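Local coordinates for protein polyprenyl synthetase (Nonlabens dokdonensis, PDB 6KD7) that probably joins isoprenoid diphosphates into longer prenyl chains, as a magnesium-dependent geranylgeranyl pyrophosphate synthase of the FPP/GGPP synthase family, at residues I229-Y238 against L251-F259; T10-V19 against M62-V70. All blocks are in the same frame, centred on the assembly; numbering follows the deposited sequence.

Interaction 1: residues I229-Y238 against L251-F259; sequences IRENKKTYLY and LKEWFALHF
F255 lays one face of its ring on Y238 and turns the other to N232. The two rings form a face-to-face stack, centroids 4.1 Å apart and planes tilted by 29°, with Y238 CD2 over the centre of the F255 ring. Y238 reaches this place with CG anti to its backbone N (chi1 170°). On the opposite face N232 OD1 stands 3.8 Å above the ring plane, toward the rim, while K233 O meets the ring edge, 3.4 Å from F255 CE2. N232, just past helix 227-230, has positive phi and closes it in a Schellman motif; its ND2 donates to L257 O over 3.0 Å, nearly straight at 162° but from above the carbonyl plane, and its OD1 accepts from K270. An alanine in place of F255 would be likely to leave the Y238 ring without its stacking partner and open a gap beside N232. Farther along, R230 NH1 sits over the centre of the F259 ring in a cation-pi contact, its NE paired with E224. Helix 264-281 backs the site, V274 touching both I229 and L251, while W254 meets F221 of the second subunit edge-to-face.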
loop_
_atom_site.group_PDB
_atom_site.type_symbol
_atom_site.label_atom_id
_atom_site.label_comp_id
_atom_site.label_asym_id
_atom_site.label_seq_id
_atom_site.Cartn_x
_atom_site.Cartn_y
_atom_site.Cartn_z
ATOM N N ILE A 229 5.189 -26.466 -8.110
ATOM C CA ILE A 229 3.861 -26.857 -7.582
ATOM C C ILE A 229 3.204 -25.639 -6.905
ATOM O O ILE A 229 2.077 -25.260 -7.305
ATOM C CB ILE A 229 3.958 -28.051 -6.637
ATOM C CG1 ILE A 229 4.328 -29.328 -7.399
ATOM C CG2 ILE A 229 2.604 -28.197 -5.953
ATOM C CD1 ILE A 229 4.786 -30.486 -6.525
ATOM N N ARG A 230 3.907 -25.010 -5.979
ATOM C CA ARG A 230 3.389 -23.842 -5.253
ATOM C C ARG A 230 2.918 -22.767 -6.239
ATOM O O ARG A 230 1.873 -22.112 -5.968
ATOM C CB ARG A 230 4.457 -23.295 -4.328
ATOM C CG ARG A 230 4.008 -22.022 -3.633
ATOM C CD ARG A 230 4.964 -21.625 -2.525
ATOM N NE ARG A 230 6.225 -21.246 -3.118
ATOM C CZ ARG A 230 6.418 -20.161 -3.858
ATOM N NH1 ARG A 230 5.441 -19.288 -4.096
ATOM N NH2 ARG A 230 7.617 -19.954 -4.367
ATOM N N GLU A 231 3.640 -22.566 -7.339
ATOM C CA GLU A 231 3.357 -21.455 -8.285
ATOM C C GLU A 231 2.467 -21.952 -9.417
ATOM O O GLU A 231 2.195 -21.201 -10.332
ATOM C CB GLU A 231 4.659 -20.884 -8.822
ATOM C CG GLU A 231 5.469 -20.176 -7.755
ATOM C CD GLU A 231 6.687 -19.419 -8.283
ATOM O OE1 GLU A 231 7.160 -19.750 -9.396
ATOM O OE2 GLU A 231 7.174 -18.508 -7.573
ATOM N N ASN A 232 2.019 -23.197 -9.347
ATOM C CA ASN A 232 1.141 -23.783 -10.378
ATOM C C ASN A 232 1.799 -23.661 -11.755
ATOM O O ASN A 232 1.046 -23.484 -12.715
ATOM C CB ASN A 232 -0.261 -23.144 -10.346
ATOM C CG ASN A 232 -0.884 -23.268 -8.973
ATOM O OD1 ASN A 232 -0.915 -24.365 -8.390
ATOM N ND2 ASN A 232 -1.308 -22.145 -8.424
ATOM N N LYS A 233 3.116 -23.866 -11.870
ATOM C CA LYS A 233 3.787 -23.878 -13.201
ATOM C C LYS A 233 3.453 -25.199 -13.873
ATOM O O LYS A 233 3.642 -26.266 -13.253
ATOM C CB LYS A 233 5.295 -23.708 -13.095
ATOM C CG LYS A 233 5.726 -22.314 -12.691
ATOM C CD LYS A 233 6.585 -21.583 -13.711
ATOM C CE LYS A 233 7.627 -20.705 -13.037
ATOM N NZ LYS A 233 7.027 -19.511 -12.382
ATOM N N LYS A 234 2.936 -25.136 -15.079
ATOM C CA LYS A 234 2.530 -26.352 -15.824
ATOM C C LYS A 234 3.779 -26.914 -16.529
ATOM O O LYS A 234 4.016 -26.568 -17.709
ATOM C CB LYS A 234 1.388 -25.950 -16.767
ATOM C CG LYS A 234 0.056 -25.671 -16.064
ATOM C CD LYS A 234 -1.115 -25.477 -17.018
ATOM C CE LYS A 234 -1.028 -24.202 -17.827
ATOM N NZ LYS A 234 -1.287 -23.029 -16.963
ATOM N N THR A 235 4.609 -27.642 -15.787
ATOM C CA THR A 235 5.869 -28.217 -16.311
ATOM C C THR A 235 5.592 -29.608 -16.874
ATOM O O THR A 235 4.442 -30.070 -16.807
ATOM C CB THR A 235 6.952 -28.256 -15.245
ATOM O OG1 THR A 235 6.586 -29.220 -14.265
ATOM C CG2 THR A 235 7.227 -26.914 -14.609
ATOM N N TYR A 236 6.616 -30.251 -17.421
ATOM C CA TYR A 236 6.424 -31.550 -18.107
ATOM C C TYR A 236 5.816 -32.540 -17.117
ATOM O O TYR A 236 4.949 -33.299 -17.501
ATOM C CB TYR A 236 7.756 -32.056 -18.660
ATOM C CG TYR A 236 7.638 -33.181 -19.651
ATOM C CD1 TYR A 236 7.464 -32.928 -20.999
ATOM C CD2 TYR A 236 7.707 -34.497 -19.243
ATOM C CE1 TYR A 236 7.352 -33.954 -21.916
ATOM C CE2 TYR A 236 7.608 -35.535 -20.147
ATOM C CZ TYR A 236 7.426 -35.263 -21.487
ATOM O OH TYR A 236 7.322 -36.289 -22.367
ATOM N N LEU A 237 6.242 -32.453 -15.865
ATOM C CA LEU A 237 5.769 -33.349 -14.789
ATOM C C LEU A 237 4.248 -33.197 -14.648
ATOM O O LEU A 237 3.569 -34.208 -14.670
ATOM C CB LEU A 237 6.500 -32.858 -13.540
ATOM C CG LEU A 237 6.644 -33.818 -12.371
ATOM C CD1 LEU A 237 6.977 -35.215 -12.847
ATOM C CD2 LEU A 237 7.698 -33.307 -11.413
ATOM N N TYR A 238 3.733 -31.971 -14.586
ATOM C CA TYR A 238 2.266 -31.754 -14.479
ATOM C C TYR A 238 1.534 -32.132 -15.769
ATOM O O TYR A 238 0.535 -32.824 -15.691
ATOM C CB TYR A 238 1.960 -30.300 -14.126
ATOM C CG TYR A 238 0.511 -29.903 -14.231
ATOM C CD1 TYR A 238 -0.005 -29.398 -15.407
ATOM C CD2 TYR A 238 -0.343 -30.015 -13.150
ATOM C CE1 TYR A 238 -1.330 -29.020 -15.512
ATOM C CE2 TYR A 238 -1.671 -29.646 -13.236
ATOM C CZ TYR A 238 -2.166 -29.145 -14.424
ATOM O OH TYR A 238 -3.466 -28.776 -14.532
ATOM N N LEU A 251 -5.841 -32.986 -9.762
ATOM C CA LEU A 251 -4.595 -32.213 -10.045
ATOM C C LEU A 251 -4.964 -30.800 -10.497
ATOM O O LEU A 251 -4.407 -29.867 -9.960
ATOM C CB LEU A 251 -3.715 -32.894 -11.092
ATOM C CG LEU A 251 -2.640 -33.798 -10.513
ATOM C CD1 LEU A 251 -1.953 -34.553 -11.628
ATOM C CD2 LEU A 251 -1.643 -33.011 -9.690
ATOM N N LYS A 252 -5.902 -30.671 -11.416
ATOM C CA LYS A 252 -6.333 -29.335 -11.886
ATOM C C LYS A 252 -6.892 -28.526 -10.712
ATOM O O LYS A 252 -6.666 -27.305 -10.703
ATOM C CB LYS A 252 -7.305 -29.467 -13.044
ATOM C CG LYS A 252 -6.679 -30.095 -14.275
ATOM C CD LYS A 252 -7.603 -30.169 -15.448
ATOM C CE LYS A 252 -7.100 -31.133 -16.494
ATOM N NZ LYS A 252 -7.868 -30.966 -17.746
ATOM N N GLU A 253 -7.480 -29.176 -9.711
ATOM C CA GLU A 253 -8.101 -28.443 -8.580
ATOM C C GLU A 253 -6.981 -27.988 -7.667
ATOM O O GLU A 253 -7.010 -26.813 -7.245
ATOM C CB GLU A 253 -9.204 -29.269 -7.911
ATOM C CG GLU A 253 -10.548 -29.138 -8.639
ATOM C CD GLU A 253 -11.561 -30.227 -8.304
ATOM O OE1 GLU A 253 -12.660 -30.239 -8.926
ATOM O OE2 GLU A 253 -11.248 -31.070 -7.421
ATOM N N TRP A 254 -5.967 -28.819 -7.434
ATOM C CA TRP A 254 -4.806 -28.343 -6.641
ATOM C C TRP A 254 -4.163 -27.155 -7.355
ATOM O O TRP A 254 -3.749 -26.222 -6.690
ATOM C CB TRP A 254 -3.808 -29.482 -6.436
ATOM C CG TRP A 254 -4.181 -30.383 -5.303
ATOM C CD1 TRP A 254 -4.647 -31.657 -5.393
ATOM C CD2 TRP A 254 -4.163 -30.057 -3.897
ATOM N NE1 TRP A 254 -4.876 -32.164 -4.140
ATOM C CE2 TRP A 254 -4.603 -31.203 -3.204
ATOM C CE3 TRP A 254 -3.843 -28.910 -3.157
ATOM C CZ2 TRP A 254 -4.692 -31.249 -1.815
ATOM C CZ3 TRP A 254 -3.932 -28.950 -1.779
ATOM C CH2 TRP A 254 -4.356 -30.108 -1.119
ATOM N N PHE A 255 -4.100 -27.193 -8.687
ATOM C CA PHE A 255 -3.361 -26.183 -9.497
ATOM C C PHE A 255 -4.213 -24.923 -9.642
ATOM O O PHE A 255 -3.728 -23.968 -10.247
ATOM C CB PHE A 255 -2.900 -26.771 -10.836
ATOM C CG PHE A 255 -1.475 -27.276 -10.791
ATOM C CD1 PHE A 255 -1.106 -28.282 -9.902
ATOM C CD2 PHE A 255 -0.478 -26.696 -11.572
ATOM C CE1 PHE A 255 0.217 -28.705 -9.807
ATOM C CE2 PHE A 255 0.846 -27.108 -11.468
ATOM C CZ PHE A 255 1.197 -28.106 -10.584
ATOM N N ALA A 256 -5.437 -24.929 -9.098
ATOM C CA ALA A 256 -6.326 -23.740 -9.061
ATOM C C ALA A 256 -6.109 -22.935 -7.776
ATOM O O ALA A 256 -6.549 -21.782 -7.755
ATOM C CB ALA A 256 -7.777 -24.161 -9.205
ATOM N N LEU A 257 -5.480 -23.497 -6.736
ATOM C CA LEU A 257 -5.228 -22.731 -5.496
ATOM C C LEU A 257 -3.956 -21.906 -5.649
ATOM O O LEU A 257 -2.890 -22.495 -5.894
ATOM C CB LEU A 257 -5.104 -23.670 -4.295
ATOM C CG LEU A 257 -6.251 -24.646 -4.110
ATOM C CD1 LEU A 257 -6.010 -25.474 -2.886
ATOM C CD2 LEU A 257 -7.592 -23.920 -4.024
ATOM N N HIS A 258 -4.074 -20.575 -5.555
ATOM C CA HIS A 258 -2.932 -19.630 -5.415
ATOM C C HIS A 258 -2.326 -19.846 -4.044
ATOM O O HIS A 258 -3.087 -20.152 -3.088
ATOM C CB HIS A 258 -3.286 -18.137 -5.576
ATOM C CG HIS A 258 -2.132 -17.246 -5.931
ATOM N ND1 HIS A 258 -1.222 -16.790 -5.012
ATOM C CD2 HIS A 258 -1.754 -16.714 -7.116
ATOM C CE1 HIS A 258 -0.354 -16.005 -5.609
ATOM N NE2 HIS A 258 -0.641 -15.962 -6.885
ATOM N N PHE A 259 -1.006 -19.727 -3.970
ATOM C CA PHE A 259 -0.268 -19.859 -2.689
ATOM C C PHE A 259 -0.552 -18.656 -1.761
ATOM O O PHE A 259 -0.377 -18.773 -0.544
ATOM C CB PHE A 259 1.238 -20.025 -2.939
ATOM C CG PHE A 259 1.965 -18.746 -3.244
ATOM C CD1 PHE A 259 1.981 -18.238 -4.529
ATOM C CD2 PHE A 259 2.621 -18.051 -2.242
ATOM C CE1 PHE A 259 2.647 -17.056 -4.824
ATOM C CE2 PHE A 259 3.269 -16.857 -2.537
ATOM C CZ PHE A 259 3.246 -16.344 -3.820
HETATM O O HOH W 1 0.125 -19.998 -6.679
HETATM O O HOH W 2 0.017 -23.105 -4.359
#

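Interaction 2: residues T10-V19 against M62-V70; sequences TFLEELKSKV and MNAAIAVEV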
loop_
_atom_site.group_PDB
_atom_site.type_symbol
_atom_site.label_atom_id
_atom_site.label_comp_id
_atom_site.label_asym_id
_atom_site.label_seq_id
_atom_site.Cartn_x
_atom_site.Cartn_y
_atom_site.Cartn_z
ATOM N N THR A 10 41.014 -21.680 -15.720
ATOM C CA THR A 10 41.462 -20.739 -16.780
ATOM C C THR A 10 40.327 -19.725 -17.031
ATOM O O THR A 10 40.601 -18.521 -17.104
ATOM C CB THR A 10 41.733 -21.457 -18.105
ATOM O OG1 THR A 10 42.418 -22.684 -17.856
ATOM C CG2 THR A 10 42.475 -20.589 -19.103
ATOM N N PHE A 11 39.093 -20.215 -17.153
ATOM C CA PHE A 11 37.913 -19.364 -17.456
ATOM C C PHE A 11 37.773 -18.271 -16.400
ATOM O O PHE A 11 37.687 -17.100 -16.829
ATOM C CB PHE A 11 36.634 -20.166 -17.566
ATOM C CG PHE A 11 35.444 -19.280 -17.786
ATOM C CD1 PHE A 11 35.191 -18.741 -19.035
ATOM C CD2 PHE A 11 34.588 -18.981 -16.740
ATOM C CE1 PHE A 11 34.103 -17.904 -19.227
ATOM C CE2 PHE A 11 33.504 -18.144 -16.941
ATOM C CZ PHE A 11 33.265 -17.603 -18.178
ATOM N N LEU A 12 37.894 -18.593 -15.107
ATOM C CA LEU A 12 37.655 -17.610 -14.012
ATOM C C LEU A 12 38.800 -16.619 -13.961
ATOM O O LEU A 12 38.540 -15.434 -13.685
ATOM C CB LEU A 12 37.425 -18.328 -12.683
ATOM C CG LEU A 12 36.136 -19.163 -12.640
ATOM C CD1 LEU A 12 35.984 -19.879 -11.296
ATOM C CD2 LEU A 12 34.883 -18.319 -12.935
ATOM N N GLU A 13 39.994 -17.035 -14.351
ATOM C CA GLU A 13 41.140 -16.099 -14.472
ATOM C C GLU A 13 40.865 -15.104 -15.608
ATOM O O GLU A 13 41.071 -13.899 -15.405
ATOM C CB GLU A 13 42.439 -16.862 -14.737
ATOM C CG GLU A 13 43.082 -17.409 -13.468
ATOM C CD GLU A 13 43.970 -18.625 -13.692
ATOM O OE1 GLU A 13 44.348 -18.875 -14.853
ATOM O OE2 GLU A 13 44.253 -19.343 -12.711
ATOM N N GLU A 14 40.470 -15.609 -16.772
ATOM C CA GLU A 14 40.275 -14.792 -17.994
ATOM C C GLU A 14 39.047 -13.865 -17.810
ATOM O O GLU A 14 39.158 -12.672 -18.174
ATOM C CB GLU A 14 40.235 -15.756 -19.176
ATOM C CG GLU A 14 41.599 -16.370 -19.468
ATOM C CD GLU A 14 42.686 -15.323 -19.658
ATOM O OE1 GLU A 14 43.633 -15.360 -18.897
ATOM O OE2 GLU A 14 42.538 -14.428 -20.520
ATOM N N LEU A 15 37.975 -14.344 -17.165
ATOM C CA LEU A 15 36.805 -13.520 -16.758
ATOM C C LEU A 15 37.274 -12.300 -15.965
ATOM O O LEU A 15 36.918 -11.162 -16.331
ATOM C CB LEU A 15 35.862 -14.376 -15.922
ATOM C CG LEU A 15 34.542 -13.727 -15.517
ATOM C CD1 LEU A 15 33.748 -13.280 -16.737
ATOM C CD2 LEU A 15 33.707 -14.705 -14.696
ATOM N N LYS A 16 38.052 -12.518 -14.916
ATOM C CA LYS A 16 38.495 -11.383 -14.077
ATOM C C LYS A 16 39.312 -10.424 -14.940
ATOM O O LYS A 16 39.140 -9.216 -14.798
ATOM C CB LYS A 16 39.319 -11.911 -12.901
ATOM C CG LYS A 16 40.178 -10.871 -12.202
ATOM C CD LYS A 16 40.413 -11.147 -10.735
ATOM C CE LYS A 16 39.255 -10.745 -9.843
ATOM N NZ LYS A 16 38.957 -9.295 -9.923
ATOM N N SER A 17 40.167 -10.966 -15.794
ATOM C CA SER A 17 41.027 -10.160 -16.694
ATOM C C SER A 17 40.253 -9.409 -17.793
ATOM O O SER A 17 40.674 -8.307 -18.126
ATOM C CB SER A 17 42.153 -10.998 -17.238
ATOM O OG SER A 17 42.588 -10.531 -18.495
ATOM N N LYS A 18 39.204 -9.996 -18.374
ATOM C CA LYS A 18 38.520 -9.354 -19.533
ATOM C C LYS A 18 37.258 -8.559 -19.184
ATOM O O LYS A 18 36.705 -7.948 -20.099
ATOM C CB LYS A 18 38.233 -10.385 -20.625
ATOM C CG LYS A 18 39.337 -10.523 -21.658
ATOM C CD LYS A 18 39.516 -11.939 -22.132
ATOM C CE LYS A 18 40.856 -12.194 -22.788
ATOM N NZ LYS A 18 41.006 -13.623 -23.145
ATOM N N VAL A 19 36.770 -8.620 -17.947
ATOM C CA VAL A 19 35.593 -7.781 -17.576
ATOM C C VAL A 19 36.114 -6.804 -16.532
ATOM O O VAL A 19 36.091 -7.147 -15.364
ATOM C CB VAL A 19 34.424 -8.616 -17.030
ATOM C CG1 VAL A 19 33.273 -7.739 -16.575
ATOM C CG2 VAL A 19 33.954 -9.641 -18.038
ATOM N N MET A 62 38.100 -17.960 -25.784
ATOM C CA MET A 62 37.856 -17.479 -24.413
ATOM C C MET A 62 36.902 -16.272 -24.472
ATOM O O MET A 62 35.946 -16.280 -23.709
ATOM C CB MET A 62 39.140 -17.052 -23.717
ATOM C CG MET A 62 38.990 -16.813 -22.207
ATOM S SD MET A 62 38.337 -18.237 -21.297
ATOM C CE MET A 62 39.635 -19.454 -21.566
ATOM N N ASN A 63 37.177 -15.265 -25.309
ATOM C CA ASN A 63 36.332 -14.037 -25.366
ATOM C C ASN A 63 34.878 -14.451 -25.675
ATOM O O ASN A 63 33.977 -13.972 -24.976
ATOM C CB ASN A 63 36.912 -13.003 -26.325
ATOM C CG ASN A 63 38.087 -12.263 -25.721
ATOM O OD1 ASN A 63 38.465 -12.483 -24.586
ATOM N ND2 ASN A 63 38.646 -11.338 -26.469
ATOM N N ALA A 64 34.657 -15.377 -26.598
ATOM C CA ALA A 64 33.316 -15.858 -26.951
ATOM C C ALA A 64 32.671 -16.610 -25.775
ATOM O O ALA A 64 31.426 -16.520 -25.608
ATOM C CB ALA A 64 33.363 -16.752 -28.142
ATOM N N ALA A 65 33.443 -17.431 -25.074
ATOM C CA ALA A 65 33.001 -18.157 -23.861
ATOM C C ALA A 65 32.529 -17.132 -22.812
ATOM O O ALA A 65 31.457 -17.296 -22.253
ATOM C CB ALA A 65 34.144 -18.985 -23.304
ATOM N N ILE A 66 33.309 -16.099 -22.590
ATOM C CA ILE A 66 32.953 -15.035 -21.637
ATOM C C ILE A 66 31.691 -14.310 -22.131
ATOM O O ILE A 66 30.822 -14.046 -21.275
ATOM C CB ILE A 66 34.134 -14.104 -21.439
ATOM C CG1 ILE A 66 35.275 -14.879 -20.778
ATOM C CG2 ILE A 66 33.717 -12.873 -20.628
ATOM C CD1 ILE A 66 36.557 -14.068 -20.634
ATOM N N ALA A 67 31.518 -14.084 -23.442
ATOM C CA ALA A 67 30.282 -13.458 -23.974
ATOM C C ALA A 67 29.078 -14.305 -23.543
ATOM O O ALA A 67 28.021 -13.763 -23.168
ATOM C CB ALA A 67 30.292 -13.345 -25.485
ATOM N N VAL A 68 29.197 -15.601 -23.731
ATOM C CA VAL A 68 28.111 -16.540 -23.405
ATOM C C VAL A 68 27.713 -16.362 -21.926
ATOM O O VAL A 68 26.524 -16.291 -21.649
ATOM C CB VAL A 68 28.532 -17.965 -23.750
ATOM C CG1 VAL A 68 27.715 -19.003 -23.018
ATOM C CG2 VAL A 68 28.418 -18.177 -25.233
ATOM N N GLU A 69 28.675 -16.327 -21.023
ATOM C CA GLU A 69 28.424 -16.239 -19.576
ATOM C C GLU A 69 27.843 -14.852 -19.278
ATOM O O GLU A 69 26.963 -14.766 -18.408
ATOM C CB GLU A 69 29.710 -16.490 -18.785
ATOM C CG GLU A 69 29.575 -16.365 -17.256
ATOM C CD GLU A 69 28.809 -17.517 -16.615
ATOM O OE1 GLU A 69 28.279 -18.396 -17.332
ATOM O OE2 GLU A 69 28.752 -17.520 -15.394
ATOM N N VAL A 70 28.375 -13.801 -19.894
ATOM C CA VAL A 70 27.856 -12.441 -19.625
ATOM C C VAL A 70 26.404 -12.399 -20.098
ATOM O O VAL A 70 25.548 -11.943 -19.331
ATOM C CB VAL A 70 28.726 -11.373 -20.258
ATOM C CG1 VAL A 70 28.081 -10.009 -20.178
ATOM C CG2 VAL A 70 30.082 -11.354 -19.566
#
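The F11 ring meets helix 58-82 mainly with its edge: near the ring plane lie the backbone N of I66, the carbonyl carbon of A65 and E69 CB, the last 3.8 Å from F11 CZ. M62 SD and I66 CG1 approach the same ring obliquely, the sulfur 3.9 Å from F11 CD1 in a Met-aromatic contact and I66 CG1 3.6 Å from F11 CE1. The E69 carboxylate plane stands 87° to the ring, and its OE2 is salt-bridged to R41. This is knobs-into-holes packing in the all-helical prenyl synthase fold: segments 10-18 and 62-70 cross at -81°, their axes 10.2 Å apart. F11 is the knob among M62, A65, I66 and E69; in return M62 settles among T10, F11, E14 and K18, and I66 among F11, E14, L15 and K18. M62 sends CG out anti to its backbone N (chi1 -168°) and then bends twice, which brings CG to 3.4 Å from E14 CB and carries CE on to the methyl of T10. I66 splits its branches: CD1 presses on the helix backbone at L15 N, while CG2 lies 3.9 Å from L15 CD1 and also touches V19 CG2, where helix 4-18 ends. Helix 42-54 flanks the contact, P44 touching both F11 and E69, and L117 lies against I66. Helix 58-82 is kinked here, and the backbone N of A64 is bonded to the Y121 hydroxyl instead of to the preceding turn. At the more open margin a salt bridge within helix 4-18 borders M62: K18 NZ donates to the anti lone pair of E14 OE2 over 3.1 Å and rests 3.9 Å from M62 CG.

Overall arrangement
Interactions 1 and 2 lie on opposite sides of the chain's centre, about 39 Å between their centres, and share no helix. Interaction 2 is a buried helix-helix contact, almost wholly apolar, that seats the N-terminal helix 4-18 on helix 58-82; its far end comes near the pyrophosphate, the E69 side chain about 5 Å from it. Interaction 1 is partly buried and joins helix ends and loops rather than two long helices, and backbone carbonyls take part in it: a hydrogen bond from the N232 side-chain amide, two waters and a cation-pi pair accompany its aromatic stack. It approaches the metal site, the K233 side chain about 6 Å from a magnesium ion, and a second subunit touches it, whereas 10-19 against 62-70 meets no other chain.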